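Local coordinates for cell wall surface anchor family protein (Streptococcus agalactiae serogroup V, PDB 3PF2) that probably forms the shaft of the type 1 pilus of group B Streptococcus as its major pilin, the fragment here being a C-terminal part that binds calcium, at residues 14-25 against 252-260; 37-47 against 97-107. All blocks are in the same frame, centred on the assembly; numbering follows the deposited sequence.

Contact 1: residues 14-25 against 252-260. With CA (calcium ion), chain B.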
# COMPACT_ATOMS: atom_id res chain seq x y z
N LYS A 14 2.21 0.31 -7.67
CA LYS A 14 2.54 -1.08 -8.07
C LYS A 14 3.46 -1.13 -9.28
O LYS A 14 4.53 -1.74 -9.22
CB LYS A 14 1.28 -1.98 -8.23
CG LYS A 14 1.58 -3.50 -8.40
CD LYS A 14 0.30 -4.32 -8.18
CE LYS A 14 0.57 -5.80 -8.29
NZ LYS A 14 -0.67 -6.60 -7.99
N LYS A 15 3.04 -0.51 -10.38
CA LYS A 15 3.86 -0.37 -11.56
C LYS A 15 3.38 0.84 -12.34
O LYS A 15 2.27 1.36 -12.11
CB LYS A 15 3.75 -1.61 -12.45
CG LYS A 15 2.35 -1.81 -13.04
CD LYS A 15 2.15 -3.23 -13.58
CE LYS A 15 0.86 -3.33 -14.37
NZ LYS A 15 0.54 -4.79 -14.63
N LEU A 16 4.18 1.27 -13.31
CA LEU A 16 3.75 2.37 -14.18
C LEU A 16 2.49 2.02 -14.93
O LEU A 16 2.39 0.95 -15.56
CB LEU A 16 4.86 2.75 -15.18
CG LEU A 16 6.07 3.43 -14.54
CD1 LEU A 16 7.17 3.60 -15.59
CD2 LEU A 16 5.67 4.80 -13.98
N GLY A 17 1.51 2.91 -14.82
CA GLY A 17 0.24 2.77 -15.53
C GLY A 17 -0.88 2.21 -14.68
O GLY A 17 -2.02 2.14 -15.14
N GLN A 18 -0.57 1.83 -13.44
CA GLN A 18 -1.58 1.24 -12.55
C GLN A 18 -1.93 2.23 -11.43
O GLN A 18 -1.03 2.86 -10.87
CB GLN A 18 -1.09 -0.10 -11.98
CG GLN A 18 -2.14 -0.81 -11.06
CD GLN A 18 -1.92 -2.32 -10.87
OE1 GLN A 18 -2.65 -2.96 -10.10
NE2 GLN A 18 -0.93 -2.88 -11.52
N ASP A 19 -3.22 2.33 -11.09
CA ASP A 19 -3.67 3.30 -10.09
C ASP A 19 -4.35 2.69 -8.86
O ASP A 19 -4.71 3.42 -7.93
CB ASP A 19 -4.61 4.33 -10.74
CG ASP A 19 -3.90 5.22 -11.76
OD1 ASP A 19 -2.87 5.81 -11.38
OD2 ASP A 19 -4.35 5.32 -12.93
N ASP A 20 -4.52 1.37 -8.85
CA ASP A 20 -5.25 0.73 -7.75
C ASP A 20 -4.64 -0.63 -7.49
O ASP A 20 -4.41 -1.40 -8.42
CB ASP A 20 -6.72 0.51 -8.16
CG ASP A 20 -7.46 1.81 -8.40
OD1 ASP A 20 -7.95 2.41 -7.41
OD2 ASP A 20 -7.57 2.22 -9.58
N ALA A 21 -4.38 -0.92 -6.22
CA ALA A 21 -3.79 -2.20 -5.84
C ALA A 21 -4.15 -2.59 -4.42
O ALA A 21 -4.36 -1.73 -3.57
CB ALA A 21 -2.27 -2.15 -6.00
N GLY A 22 -4.20 -3.90 -4.18
CA GLY A 22 -4.49 -4.43 -2.85
C GLY A 22 -3.30 -5.19 -2.29
O GLY A 22 -2.61 -5.94 -3.02
N TYR A 23 -3.04 -4.99 -1.00
CA TYR A 23 -1.85 -5.57 -0.35
C TYR A 23 -2.15 -6.05 1.05
O TYR A 23 -3.04 -5.55 1.72
CB TYR A 23 -0.72 -4.55 -0.26
CG TYR A 23 -0.11 -4.18 -1.58
CD1 TYR A 23 0.75 -5.05 -2.23
CD2 TYR A 23 -0.42 -2.96 -2.19
CE1 TYR A 23 1.32 -4.72 -3.46
CE2 TYR A 23 0.15 -2.61 -3.41
CZ TYR A 23 1.00 -3.50 -4.05
OH TYR A 23 1.56 -3.17 -5.26
N THR A 24 -1.35 -7.02 1.48
CA THR A 24 -1.31 -7.44 2.87
C THR A 24 -0.46 -6.43 3.64
O THR A 24 0.54 -5.93 3.11
CB THR A 24 -0.75 -8.86 2.95
OG1 THR A 24 -1.70 -9.76 2.37
CG2 THR A 24 -0.45 -9.30 4.39
N ILE A 25 -0.88 -6.12 4.86
CA ILE A 25 -0.15 -5.19 5.73
C ILE A 25 1.30 -5.66 5.86
O ILE A 25 1.56 -6.84 6.09
CB ILE A 25 -0.82 -5.06 7.11
CG1 ILE A 25 -2.06 -4.16 6.98
CG2 ILE A 25 0.19 -4.53 8.16
CD1 ILE A 25 -2.87 -3.95 8.30
N GLY A 252 -5.61 -7.28 7.96
CA GLY A 252 -4.55 -6.84 7.07
C GLY A 252 -4.15 -7.80 5.97
O GLY A 252 -2.98 -7.89 5.61
N LEU A 253 -5.11 -8.55 5.43
CA LEU A 253 -4.85 -9.37 4.26
C LEU A 253 -5.29 -8.72 2.95
O LEU A 253 -6.34 -8.08 2.89
CB LEU A 253 -5.55 -10.73 4.37
CG LEU A 253 -5.20 -11.55 5.61
CD1 LEU A 253 -6.14 -12.77 5.65
CD2 LEU A 253 -3.72 -11.98 5.65
N ALA A 254 -4.50 -8.94 1.90
CA ALA A 254 -4.80 -8.38 0.58
C ALA A 254 -6.15 -8.85 0.06
O ALA A 254 -6.54 -9.99 0.26
CB ALA A 254 -3.71 -8.76 -0.42
N TYR A 255 -6.86 -7.96 -0.63
CA TYR A 255 -8.00 -8.35 -1.47
C TYR A 255 -7.98 -7.34 -2.62
O TYR A 255 -7.25 -6.34 -2.54
CB TYR A 255 -9.33 -8.31 -0.68
CG TYR A 255 -9.83 -6.90 -0.47
CD1 TYR A 255 -10.84 -6.36 -1.27
CD2 TYR A 255 -9.22 -6.07 0.48
CE1 TYR A 255 -11.26 -5.04 -1.12
CE2 TYR A 255 -9.64 -4.75 0.65
CZ TYR A 255 -10.65 -4.25 -0.16
OH TYR A 255 -11.04 -2.94 0.02
N ALA A 256 -8.75 -7.59 -3.67
CA ALA A 256 -8.78 -6.68 -4.83
C ALA A 256 -7.35 -6.29 -5.26
O ALA A 256 -7.01 -5.11 -5.39
CB ALA A 256 -9.64 -5.45 -4.52
N VAL A 257 -6.53 -7.32 -5.47
CA VAL A 257 -5.11 -7.18 -5.71
C VAL A 257 -4.79 -6.22 -6.87
O VAL A 257 -3.90 -5.35 -6.75
CB VAL A 257 -4.47 -8.58 -5.96
CG1 VAL A 257 -3.03 -8.49 -6.44
CG2 VAL A 257 -4.55 -9.42 -4.65
N ASP A 258 -5.53 -6.37 -7.98
CA ASP A 258 -5.39 -5.50 -9.15
C ASP A 258 -6.71 -4.81 -9.49
O ASP A 258 -7.17 -4.82 -10.64
CB ASP A 258 -4.89 -6.33 -10.34
CG ASP A 258 -3.47 -6.77 -10.17
OD1 ASP A 258 -2.62 -5.90 -9.92
OD2 ASP A 258 -3.20 -7.99 -10.27
N ALA A 259 -7.32 -4.20 -8.49
CA ALA A 259 -8.61 -3.54 -8.66
C ALA A 259 -8.75 -2.46 -7.59
O ALA A 259 -7.88 -2.32 -6.72
CB ALA A 259 -9.76 -4.56 -8.56
N ASN A 260 -9.83 -1.69 -7.67
CA ASN A 260 -10.06 -0.64 -6.67
C ASN A 260 -10.55 -1.23 -5.35
O ASN A 260 -10.66 -2.45 -5.22
CB ASN A 260 -10.96 0.48 -7.22
CG ASN A 260 -12.39 0.04 -7.44
OD1 ASN A 260 -12.86 -0.95 -6.89
ND2 ASN A 260 -13.10 0.80 -8.26
CA CA B . -1.69 7.69 -12.02
O HOH W 1 -1.08 -5.69 -5.35
O HOH W 2 0.11 -5.43 -11.84
O HOH W 3 -2.81 7.25 -14.08
O HOH W 4 -3.66 8.53 -11.00
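K14 and D258 meet at one end of this contact, and T24 and A254 at the other. It joins a calcium-binding loop and strand 20-22 to the prealbumin-like domain; both segments bond to strand 178-190 of a mixed sheet, where G252 and L253 form a G1 bulge facing G182.

T24 has chi1 -68°, which sets OG1 beside its backbone N and CG2 anti to it. Its CB lies 3.6 Å from G252 O. From there OG1 accepts the backbone N-H of A254 (T24 OG1 to A254 N 3.0 Å, 153° at H), while CG2 packs against G252 O. The neighbouring I25 N donates to that same G252 O at 2.8 Å. G22 N bonds to V257 O from above the carbonyl plane at 3.0 Å, and G22, lacking a side chain, brings CA within 3.4 Å of Y255 O.

Just before the strand, D19 OD1 binds calcium at 2.3 Å, with D10, K11 and D12. The extended K14 chain crosses D258 at about a right angle, and its NZ forms a salt bridge with D258 OD1 (2.8 Å), 35° out of the carboxylate plane. A water accepts from K14 NZ and donates to G22 O and, more distantly, V257 O.

Contact 2: residues 37-47 against 97-107. With CA (calcium ion), chain C.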
# COMPACT_ATOMS: atom_id res chain seq x y z
N ILE A 37 9.09 16.59 -17.90
CA ILE A 37 10.28 17.43 -17.80
C ILE A 37 10.36 18.28 -19.07
O ILE A 37 10.27 17.74 -20.17
CB ILE A 37 11.57 16.57 -17.63
CG1 ILE A 37 11.56 15.80 -16.31
CG2 ILE A 37 12.82 17.43 -17.75
CD1 ILE A 37 11.49 16.65 -15.02
N PRO A 38 10.53 19.61 -18.93
CA PRO A 38 10.75 20.44 -20.13
C PRO A 38 12.20 20.42 -20.59
O PRO A 38 13.11 20.19 -19.78
CB PRO A 38 10.37 21.84 -19.64
CG PRO A 38 10.70 21.83 -18.19
CD PRO A 38 10.43 20.42 -17.71
N ALA A 39 12.43 20.65 -21.89
CA ALA A 39 13.79 20.77 -22.42
C ALA A 39 14.55 21.96 -21.82
O ALA A 39 15.78 21.92 -21.69
CB ALA A 39 13.78 20.84 -23.95
N ASN A 40 13.82 23.01 -21.43
CA ASN A 40 14.43 24.14 -20.72
C ASN A 40 14.57 23.96 -19.20
O ASN A 40 14.67 24.93 -18.43
CB ASN A 40 13.72 25.47 -21.07
CG ASN A 40 12.25 25.50 -20.64
OD1 ASN A 40 11.79 24.70 -19.82
ND2 ASN A 40 11.51 26.43 -21.21
N LEU A 41 14.60 22.70 -18.75
CA LEU A 41 14.84 22.41 -17.35
C LEU A 41 16.10 23.12 -16.82
O LEU A 41 16.16 23.46 -15.65
CB LEU A 41 14.95 20.89 -17.12
CG LEU A 41 15.10 20.47 -15.66
CD1 LEU A 41 13.87 20.83 -14.80
CD2 LEU A 41 15.42 18.99 -15.55
N GLY A 42 17.09 23.34 -17.69
CA GLY A 42 18.34 24.00 -17.29
C GLY A 42 18.16 25.38 -16.68
O GLY A 42 18.99 25.82 -15.89
N ASP A 43 17.06 26.03 -17.04
CA ASP A 43 16.70 27.36 -16.53
C ASP A 43 16.11 27.35 -15.12
O ASP A 43 16.06 28.39 -14.46
CB ASP A 43 15.67 28.02 -17.44
CG ASP A 43 16.22 28.42 -18.79
OD1 ASP A 43 17.46 28.49 -18.97
OD2 ASP A 43 15.38 28.67 -19.69
N TYR A 44 15.65 26.19 -14.66
CA TYR A 44 14.83 26.14 -13.45
C TYR A 44 15.63 26.49 -12.19
O TYR A 44 16.80 26.10 -12.06
CB TYR A 44 14.15 24.76 -13.32
CG TYR A 44 12.87 24.61 -14.14
CD1 TYR A 44 12.85 24.93 -15.51
CD2 TYR A 44 11.69 24.13 -13.56
CE1 TYR A 44 11.67 24.79 -16.27
CE2 TYR A 44 10.52 23.98 -14.30
CZ TYR A 44 10.51 24.31 -15.64
OH TYR A 44 9.36 24.18 -16.36
N GLU A 45 14.99 27.22 -11.28
CA GLU A 45 15.59 27.66 -10.02
C GLU A 45 15.09 26.88 -8.80
O GLU A 45 15.62 27.05 -7.69
CB GLU A 45 15.37 29.17 -9.83
CG GLU A 45 15.80 30.00 -11.04
CD GLU A 45 15.63 31.50 -10.83
OE1 GLU A 45 14.69 31.90 -10.11
OE2 GLU A 45 16.44 32.29 -11.39
N LYS A 46 14.09 26.02 -9.01
CA LYS A 46 13.55 25.15 -7.97
C LYS A 46 12.83 23.97 -8.63
O LYS A 46 12.18 24.13 -9.66
CB LYS A 46 12.56 25.90 -7.07
CG LYS A 46 12.21 25.16 -5.78
CD LYS A 46 11.02 25.77 -5.05
CE LYS A 46 11.31 27.17 -4.51
NZ LYS A 46 12.53 27.25 -3.65
N PHE A 47 12.98 22.80 -8.03
CA PHE A 47 12.23 21.63 -8.48
C PHE A 47 12.19 20.71 -7.26
O PHE A 47 13.08 19.89 -7.06
CB PHE A 47 12.92 20.97 -9.68
CG PHE A 47 12.04 20.03 -10.45
CD1 PHE A 47 11.45 20.43 -11.65
CD2 PHE A 47 11.82 18.73 -10.00
CE1 PHE A 47 10.64 19.57 -12.38
CE2 PHE A 47 11.01 17.86 -10.72
CZ PHE A 47 10.42 18.27 -11.91
N PRO A 97 19.30 22.90 -7.70
CA PRO A 97 19.32 23.96 -8.73
C PRO A 97 20.68 24.11 -9.43
O PRO A 97 20.71 24.28 -10.65
CB PRO A 97 18.94 25.21 -7.95
CG PRO A 97 18.09 24.70 -6.83
CD PRO A 97 18.76 23.41 -6.43
N GLU A 98 21.77 23.99 -8.66
CA GLU A 98 23.13 24.03 -9.22
C GLU A 98 23.34 22.95 -10.29
O GLU A 98 24.26 23.05 -11.10
CB GLU A 98 24.20 23.86 -8.13
CG GLU A 98 23.91 24.48 -6.75
CD GLU A 98 23.20 23.51 -5.80
OE1 GLU A 98 21.97 23.34 -5.94
OE2 GLU A 98 23.87 22.92 -4.92
N LYS A 99 22.48 21.93 -10.29
CA LYS A 99 22.62 20.79 -11.20
C LYS A 99 21.62 20.79 -12.35
O LYS A 99 21.62 19.87 -13.18
CB LYS A 99 22.54 19.46 -10.43
CG LYS A 99 23.67 19.26 -9.43
CD LYS A 99 25.01 19.05 -10.12
CE LYS A 99 26.15 18.93 -9.12
NZ LYS A 99 27.40 18.47 -9.78
N PHE A 100 20.78 21.82 -12.44
CA PHE A 100 19.71 21.83 -13.43
C PHE A 100 20.21 21.78 -14.88
O PHE A 100 19.58 21.16 -15.73
CB PHE A 100 18.73 22.98 -13.18
CG PHE A 100 17.88 22.79 -11.94
CD1 PHE A 100 17.79 21.54 -11.31
CD2 PHE A 100 17.15 23.85 -11.41
CE1 PHE A 100 17.01 21.36 -10.16
CE2 PHE A 100 16.34 23.69 -10.25
CZ PHE A 100 16.27 22.45 -9.62
N LYS A 101 21.36 22.42 -15.14
CA LYS A 101 21.98 22.37 -16.46
C LYS A 101 22.48 20.98 -16.82
O LYS A 101 22.32 20.52 -17.95
CB LYS A 101 23.14 23.38 -16.53
CG LYS A 101 22.69 24.83 -16.71
CD LYS A 101 22.20 25.08 -18.14
CE LYS A 101 21.81 26.54 -18.34
NZ LYS A 101 21.30 26.78 -19.72
N GLU A 102 23.08 20.30 -15.84
CA GLU A 102 23.62 18.96 -16.05
C GLU A 102 22.52 17.93 -16.29
O GLU A 102 22.67 17.04 -17.12
CB GLU A 102 24.51 18.55 -14.89
CG GLU A 102 25.87 19.22 -14.92
CD GLU A 102 26.54 19.28 -13.56
OE1 GLU A 102 26.81 18.21 -12.98
OE2 GLU A 102 26.80 20.41 -13.09
N ILE A 103 21.41 18.09 -15.56
CA ILE A 103 20.23 17.23 -15.73
C ILE A 103 19.60 17.49 -17.10
O ILE A 103 19.23 16.55 -17.81
CB ILE A 103 19.19 17.40 -14.58
CG1 ILE A 103 19.83 17.02 -13.23
CG2 ILE A 103 17.95 16.54 -14.84
CD1 ILE A 103 19.11 17.56 -11.99
N ALA A 104 19.53 18.76 -17.49
CA ALA A 104 19.04 19.15 -18.81
C ALA A 104 19.85 18.52 -19.95
O ALA A 104 19.28 18.15 -20.99
CB ALA A 104 19.02 20.68 -18.95
N GLU A 105 21.17 18.41 -19.76
CA GLU A 105 22.04 17.80 -20.77
C GLU A 105 21.76 16.32 -21.00
O GLU A 105 21.86 15.84 -22.13
CB GLU A 105 23.53 18.00 -20.44
CG GLU A 105 24.17 19.21 -21.10
CD GLU A 105 23.95 19.27 -22.61
OE1 GLU A 105 24.29 18.29 -23.32
OE2 GLU A 105 23.44 20.30 -23.09
N LEU A 106 21.40 15.62 -19.93
CA LEU A 106 21.01 14.21 -20.01
C LEU A 106 19.81 13.98 -20.94
O LEU A 106 19.66 12.89 -21.51
CB LEU A 106 20.71 13.65 -18.62
CG LEU A 106 21.82 13.70 -17.57
CD1 LEU A 106 21.31 13.19 -16.24
CD2 LEU A 106 23.06 12.93 -18.01
N LEU A 107 18.97 15.00 -21.10
CA LEU A 107 17.77 14.92 -21.93
C LEU A 107 18.06 14.91 -23.44
O LEU A 107 17.18 14.60 -24.24
CB LEU A 107 16.81 16.07 -21.61
CG LEU A 107 16.47 16.40 -20.16
CD1 LEU A 107 15.72 17.72 -20.09
CD2 LEU A 107 15.67 15.28 -19.50
CA CA C . 12.40 32.40 -10.72
O HOH W 5 17.58 19.87 -23.06
O HOH W 6 19.21 27.19 -11.36
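Two first torsions set the packing: in F100 the ring is anti to its own carbonyl carbon (chi1 -70°), while L41 sends CG anti to its backbone N (chi1 -176°). The first lays the edge of the F100 ring against the loop backbone at E45 and K46, with Y44 CB nearby; the second reaches L41 CD2 to I103 CG2, 3.6 Å away, the two side chains crossing at a slant.

The F100 ring is fixed from several directions. P97 CA, from its own segment, sits 3.3 Å above the ring plane, over the centre. At the edge and in plane comes the backbone of segment 37-47, with K46 N 3.5 Å from F100 CE2. F47 adds its CB, 3.7 Å from F100 CZ. P97 itself turns CG against the carbonyl of E45.

At the first turn of helix 100-106 the backbones come close at G42, which has no side chain: G42 CA points its hydrogen at F100 O at 3.5 Å (150° at H), and A104 CB lies 3.5 Å from G42 N. L107 meets I37 at about a right angle, L107 CD1 to I37 CG2 3.7 Å. A water donating to A39 O and A104 O bridges the segments.

The direct packing is thus mainly apolar. On the far side of the 3-10 turn 41-43, E45 OE1 binds calcium at 2.4 Å, and OE2 accepts from K164 N. D159, T161, D163, A165 and N167 complete the site. The arrangement is that of a helical connection packed on the loop between strands 29-35 and 46-52 of an Ig-like pilin domain, beside a calcium site that links the loop leading into strand 46-52 to the end of strand 155-159 and the loop after it.

In the fold
The centres of the two contacts lie about 34 Å apart, and their nearest atoms about 13 Å, so they do not touch. Contact 2 is nested in sequence inside the loop closed by contact 1: 37-47 and 97-107 both fall between 14-25 and 252-260. Contact 2 sits at one end of the elongated chain, within the Cna-B-like domain, whereas contact 1 lies near the middle and reaches the prealbumin-like domain. Strand 132-140 relates them, taking I37 and F47 on L132 and Y23 and I25 on I140. Each contact supplies one ligand to a different calcium ion, D19 in contact 1 and E45 in contact 2, so the two metal sites lie in separate parts of the fragment.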